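Local structure of prolyl oligopeptidase (Novosphingobium capsulatum, 1YR2) at residues 97-109 and 505-517. The protein probably cleaves oligopeptides on the carboxyl side of proline, and also of alanine, as a serine peptidase of the prolyl oligopeptidase family. Residues are numbered along the deposited sequence; the frame is centred on the assembly and turned at random.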
loop_
_atom_site.group_PDB
_atom_site.type_symbol
_atom_site.label_atom_id
_atom_site.label_comp_id
_atom_site.label_asym_id
_atom_site.label_seq_id
_atom_site.Cartn_x
_atom_site.Cartn_y
_atom_site.Cartn_z
ATOM N N ALA A 97 -27.667 -5.816 -2.496
ATOM C CA ALA A 97 -26.978 -6.797 -1.691
ATOM C C ALA A 97 -25.495 -6.460 -1.635
ATOM O O ALA A 97 -24.838 -6.641 -0.603
ATOM C CB ALA A 97 -27.158 -8.172 -2.286
ATOM N N LEU A 98 -24.969 -5.937 -2.731
ATOM C CA LEU A 98 -23.542 -5.565 -2.760
ATOM C C LEU A 98 -23.264 -4.340 -1.917
ATOM O O LEU A 98 -22.257 -4.311 -1.207
ATOM C CB LEU A 98 -23.052 -5.337 -4.175
ATOM C CG LEU A 98 -23.013 -6.610 -5.029
ATOM C CD1 LEU A 98 -23.124 -6.245 -6.539
ATOM C CD2 LEU A 98 -21.793 -7.488 -4.802
ATOM N N GLU A 99 -24.120 -3.321 -2.022
ATOM C CA GLU A 99 -23.983 -2.094 -1.220
ATOM C C GLU A 99 -24.044 -2.419 0.278
ATOM O O GLU A 99 -23.319 -1.842 1.053
ATOM C CB GLU A 99 -25.045 -1.056 -1.523
ATOM C CG GLU A 99 -24.840 0.249 -0.756
ATOM C CD GLU A 99 -25.902 1.322 -1.033
ATOM O OE1 GLU A 99 -27.082 1.158 -0.616
ATOM O OE2 GLU A 99 -25.554 2.361 -1.658
ATOM N N LYS A 100 -24.946 -3.324 0.642
ATOM C CA LYS A 100 -25.123 -3.721 2.033
ATOM C C LYS A 100 -23.867 -4.472 2.533
ATOM O O LYS A 100 -23.438 -4.240 3.662
ATOM C CB LYS A 100 -26.342 -4.611 2.166
ATOM C CG LYS A 100 -26.669 -5.091 3.570
ATOM C CD LYS A 100 -27.912 -5.998 3.541
ATOM C CE LYS A 100 -27.925 -6.985 4.720
ATOM N NZ LYS A 100 -28.452 -6.362 5.954
ATOM N N ARG A 101 -23.340 -5.389 1.731
ATOM C CA ARG A 101 -22.140 -6.106 2.129
ATOM C C ARG A 101 -20.981 -5.126 2.334
ATOM O O ARG A 101 -20.280 -5.201 3.359
ATOM C CB ARG A 101 -21.741 -7.175 1.117
ATOM C CG ARG A 101 -20.666 -8.121 1.630
ATOM C CD ARG A 101 -21.192 -9.022 2.710
ATOM N NE ARG A 101 -20.162 -9.635 3.519
ATOM C CZ ARG A 101 -19.691 -9.132 4.670
ATOM N NH1 ARG A 101 -20.016 -7.900 5.104
ATOM N NH2 ARG A 101 -18.786 -9.816 5.329
ATOM N N MET A 102 -20.771 -4.219 1.384
ATOM C CA MET A 102 -19.624 -3.325 1.441
ATOM C C MET A 102 -19.709 -2.385 2.642
ATOM O O MET A 102 -18.736 -2.239 3.348
ATOM C CB MET A 102 -19.442 -2.490 0.203
ATOM C CG MET A 102 -18.116 -1.721 0.280
ATOM S SD MET A 102 -17.618 -1.187 -1.257
ATOM C CE MET A 102 -15.990 -0.240 -0.769
ATOM N N LYS A 103 -20.876 -1.797 2.874
ATOM C CA LYS A 103 -21.070 -0.943 4.029
ATOM C C LYS A 103 -20.649 -1.713 5.307
ATOM O O LYS A 103 -20.017 -1.163 6.183
ATOM C CB LYS A 103 -22.537 -0.514 4.136
ATOM C CG LYS A 103 -22.967 0.646 3.216
ATOM C CD LYS A 103 -24.393 1.188 3.594
ATOM C CE LYS A 103 -24.935 2.163 2.538
ATOM N NZ LYS A 103 -26.454 2.235 2.530
ATOM N N ALA A 104 -21.009 -2.979 5.412
ATOM C CA ALA A 104 -20.780 -3.717 6.643
ATOM C C ALA A 104 -19.282 -4.064 6.846
ATOM O O ALA A 104 -18.877 -4.317 7.977
ATOM C CB ALA A 104 -21.607 -4.954 6.674
ATOM N N LEU A 105 -18.504 -3.997 5.762
ATOM C CA LEU A 105 -17.064 -4.339 5.752
ATOM C C LEU A 105 -16.115 -3.186 6.094
ATOM O O LEU A 105 -14.921 -3.434 6.359
ATOM C CB LEU A 105 -16.664 -4.860 4.374
ATOM C CG LEU A 105 -17.170 -6.237 3.968
ATOM C CD1 LEU A 105 -16.856 -6.525 2.535
ATOM C CD2 LEU A 105 -16.530 -7.271 4.810
ATOM N N ILE A 106 -16.600 -1.940 6.082
ATOM C CA ILE A 106 -15.711 -0.738 6.213
ATOM C C ILE A 106 -15.113 -0.452 7.590
ATOM O O ILE A 106 -13.932 -0.144 7.702
ATOM C CB ILE A 106 -16.472 0.576 5.780
ATOM C CG1 ILE A 106 -16.906 0.503 4.331
ATOM C CG2 ILE A 106 -15.558 1.838 5.988
ATOM C CD1 ILE A 106 -15.775 0.036 3.406
ATOM N N ASP A 107 -15.936 -0.494 8.623
ATOM C CA ASP A 107 -15.568 -0.018 9.941
ATOM C C ASP A 107 -15.375 -1.244 10.817
ATOM O O ASP A 107 -16.298 -2.081 10.994
ATOM C CB ASP A 107 -16.625 0.944 10.533
ATOM C CG ASP A 107 -16.847 2.184 9.645
ATOM O OD1 ASP A 107 -15.856 2.881 9.307
ATOM O OD2 ASP A 107 -17.976 2.524 9.183
ATOM N N TYR A 108 -14.157 -1.386 11.324
ATOM C CA TYR A 108 -13.872 -2.441 12.269
ATOM C C TYR A 108 -12.710 -1.986 13.159
ATOM O O TYR A 108 -11.936 -1.109 12.777
ATOM C CB TYR A 108 -13.510 -3.735 11.522
ATOM C CG TYR A 108 -12.535 -3.532 10.392
ATOM C CD1 TYR A 108 -11.155 -3.573 10.616
ATOM C CD2 TYR A 108 -12.975 -3.245 9.101
ATOM C CE1 TYR A 108 -10.245 -3.334 9.587
ATOM C CE2 TYR A 108 -12.048 -3.041 8.051
ATOM C CZ TYR A 108 -10.710 -3.070 8.301
ATOM O OH TYR A 108 -9.797 -2.854 7.275
ATOM N N GLU A 109 -12.583 -2.592 14.329
ATOM C CA GLU A 109 -11.498 -2.257 15.245
ATOM C C GLU A 109 -10.123 -2.636 14.699
ATOM O O GLU A 109 -9.968 -3.586 13.898
ATOM C CB GLU A 109 -11.743 -2.938 16.602
ATOM C CG GLU A 109 -11.518 -4.433 16.590
ATOM C CD GLU A 109 -11.868 -5.065 17.940
ATOM O OE1 GLU A 109 -11.536 -4.438 18.992
ATOM O OE2 GLU A 109 -12.455 -6.181 17.928
ATOM N N TRP A 505 -2.896 -6.944 -0.254
ATOM C CA TRP A 505 -3.430 -5.987 0.696
ATOM C C TRP A 505 -4.924 -6.261 0.857
ATOM O O TRP A 505 -5.510 -6.963 0.037
ATOM C CB TRP A 505 -3.172 -4.554 0.234
ATOM C CG TRP A 505 -4.119 -3.986 -0.777
ATOM C CD1 TRP A 505 -5.143 -3.124 -0.532
ATOM C CD2 TRP A 505 -4.128 -4.226 -2.184
ATOM N NE1 TRP A 505 -5.812 -2.830 -1.704
ATOM C CE2 TRP A 505 -5.200 -3.503 -2.731
ATOM C CE3 TRP A 505 -3.352 -5.015 -3.039
ATOM C CZ2 TRP A 505 -5.491 -3.506 -4.086
ATOM C CZ3 TRP A 505 -3.635 -5.011 -4.409
ATOM C CH2 TRP A 505 -4.706 -4.259 -4.911
ATOM N N PHE A 506 -5.519 -5.661 1.860
ATOM C CA PHE A 506 -6.944 -5.842 2.095
ATOM C C PHE A 506 -7.717 -4.706 1.472
ATOM O O PHE A 506 -7.532 -3.550 1.849
ATOM C CB PHE A 506 -7.293 -5.984 3.610
ATOM C CG PHE A 506 -8.763 -6.142 3.825
ATOM C CD1 PHE A 506 -9.357 -7.322 3.552
ATOM C CD2 PHE A 506 -9.549 -5.061 4.193
ATOM C CE1 PHE A 506 -10.759 -7.496 3.654
ATOM C CE2 PHE A 506 -10.938 -5.202 4.319
ATOM C CZ PHE A 506 -11.538 -6.430 4.041
ATOM N N SER A 507 -8.598 -5.038 0.529
ATOM C CA SER A 507 -9.498 -4.119 -0.118
ATOM C C SER A 507 -10.922 -4.508 0.258
ATOM O O SER A 507 -11.350 -5.622 -0.059
ATOM C CB SER A 507 -9.373 -4.276 -1.654
ATOM O OG SER A 507 -10.417 -3.612 -2.323
ATOM N N ALA A 508 -11.638 -3.595 0.877
ATOM C CA ALA A 508 -13.039 -3.817 1.201
ATOM C C ALA A 508 -13.886 -4.029 -0.073
ATOM O O ALA A 508 -14.810 -4.841 -0.090
ATOM C CB ALA A 508 -13.576 -2.668 2.027
ATOM N N GLY A 509 -13.595 -3.288 -1.139
ATOM C CA GLY A 509 -14.256 -3.513 -2.412
ATOM C C GLY A 509 -14.049 -4.903 -2.982
ATOM O O GLY A 509 -15.015 -5.589 -3.300
ATOM N N PHE A 510 -12.825 -5.377 -3.002
ATOM C CA PHE A 510 -12.570 -6.730 -3.540
ATOM C C PHE A 510 -13.202 -7.784 -2.644
ATOM O O PHE A 510 -13.759 -8.773 -3.146
ATOM C CB PHE A 510 -11.113 -7.020 -3.779
ATOM C CG PHE A 510 -10.495 -6.147 -4.868
ATOM C CD1 PHE A 510 -11.272 -5.667 -5.940
ATOM C CD2 PHE A 510 -9.182 -5.795 -4.798
ATOM C CE1 PHE A 510 -10.708 -4.800 -6.909
ATOM C CE2 PHE A 510 -8.602 -4.969 -5.785
ATOM C CZ PHE A 510 -9.365 -4.465 -6.815
ATOM N N MET A 511 -13.190 -7.544 -1.351
ATOM C CA MET A 511 -13.784 -8.492 -0.395
ATOM C C MET A 511 -15.289 -8.633 -0.573
ATOM O O MET A 511 -15.862 -9.705 -0.331
ATOM C CB MET A 511 -13.465 -8.065 1.018
ATOM C CG MET A 511 -13.804 -9.087 2.095
ATOM S SD MET A 511 -12.728 -10.567 1.939
ATOM C CE MET A 511 -13.901 -11.662 2.357
ATOM N N THR A 512 -15.933 -7.543 -0.960
ATOM C CA THR A 512 -17.366 -7.541 -1.230
ATOM C C THR A 512 -17.666 -8.556 -2.347
ATOM O O THR A 512 -18.639 -9.324 -2.262
ATOM C CB THR A 512 -17.832 -6.105 -1.648
ATOM O OG1 THR A 512 -17.612 -5.185 -0.575
ATOM C CG2 THR A 512 -19.366 -6.044 -1.966
ATOM N N TRP A 513 -16.879 -8.516 -3.425
ATOM C CA TRP A 513 -17.053 -9.449 -4.528
ATOM C C TRP A 513 -16.815 -10.881 -4.071
ATOM O O TRP A 513 -17.646 -11.738 -4.324
ATOM C CB TRP A 513 -16.098 -9.129 -5.674
ATOM C CG TRP A 513 -16.176 -9.954 -6.874
ATOM C CD1 TRP A 513 -15.416 -11.025 -7.185
ATOM C CD2 TRP A 513 -17.065 -9.759 -7.991
ATOM N NE1 TRP A 513 -15.771 -11.517 -8.413
ATOM C CE2 TRP A 513 -16.777 -10.757 -8.934
ATOM C CE3 TRP A 513 -18.048 -8.823 -8.288
ATOM C CZ2 TRP A 513 -17.418 -10.842 -10.163
ATOM C CZ3 TRP A 513 -18.696 -8.899 -9.535
ATOM C CH2 TRP A 513 -18.389 -9.913 -10.436
ATOM N N ILE A 514 -15.706 -11.129 -3.393
ATOM C CA ILE A 514 -15.351 -12.491 -2.947
ATOM C C ILE A 514 -16.384 -13.051 -1.965
ATOM O O ILE A 514 -16.791 -14.219 -2.071
ATOM C CB ILE A 514 -13.972 -12.476 -2.315
ATOM C CG1 ILE A 514 -12.904 -11.989 -3.340
ATOM C CG2 ILE A 514 -13.657 -13.862 -1.706
ATOM C CD1 ILE A 514 -11.664 -11.396 -2.691
ATOM N N ASP A 515 -16.835 -12.210 -1.029
ATOM C CA ASP A 515 -17.837 -12.632 -0.062
ATOM C C ASP A 515 -19.268 -12.481 -0.556
ATOM O O ASP A 515 -20.231 -12.594 0.230
ATOM C CB ASP A 515 -17.621 -11.954 1.259
ATOM C CG ASP A 515 -18.336 -12.680 2.398
ATOM O OD1 ASP A 515 -18.420 -13.934 2.391
ATOM O OD2 ASP A 515 -18.846 -12.071 3.328
ATOM N N SER A 516 -19.409 -12.272 -1.876
ATOM C CA SER A 516 -20.688 -12.416 -2.561
ATOM C C SER A 516 -20.723 -13.666 -3.485
ATOM O O SER A 516 -21.694 -13.879 -4.178
ATOM C CB SER A 516 -20.975 -11.132 -3.355
ATOM O OG SER A 516 -21.128 -10.034 -2.460
ATOM N N GLY A 517 -19.689 -14.506 -3.431
ATOM C CA GLY A 517 -19.580 -15.715 -4.242
ATOM C C GLY A 517 -18.842 -15.589 -5.574
ATOM O O GLY A 517 -18.981 -16.466 -6.450
#
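R101 reaches from helix 97-105 to D515, just past the last turn of helix 508-514. Its CB lies 4.1 Å from T512 CG2; CG runs anti to the backbone N (chi1 -168°), and a bend at chi2 brings CD alongside the carboxylate. NE then donates to D515 OD2 at 2.8 Å and NH2 to the same oxygen at 3.0 Å, with CZ carried to 3.3 Å from OD2. Arginine suits the place, long enough to span the gap and with adjacent N-H donors that hold one oxygen twice. That oxygen lies in the guanidinium plane, while the carboxylate is turned 69° from it. NH2 also bonds T453 OG1, and R481 holds D515 OD1. With an alanine here, D515 OD2 would probably lose both guanidinium donors, and L105 CD1, over the rim of one guanidinium face, the flat group it leans on.

Between the helices, whose axes cross at 131°, T512 is a knob among L98, R101, M102 and L105. Threonine suits this hole: CG2 packs against L98 O (3.5 Å) and CD2, whereas OG1, 3.3 Å from M102 CB, pays for burial by bonding A508 O. A508 is small enough for I106 CD1 to rest against its CB, while M102 CE lies 3.9 Å from G509 N.

The contact ties the N-terminal part of the alpha/beta-hydrolase domain, just before propeller strand 110-117, to its C-terminal part; M102 and T512 also touch helix 699-717, M511 and D515 strand 459-467.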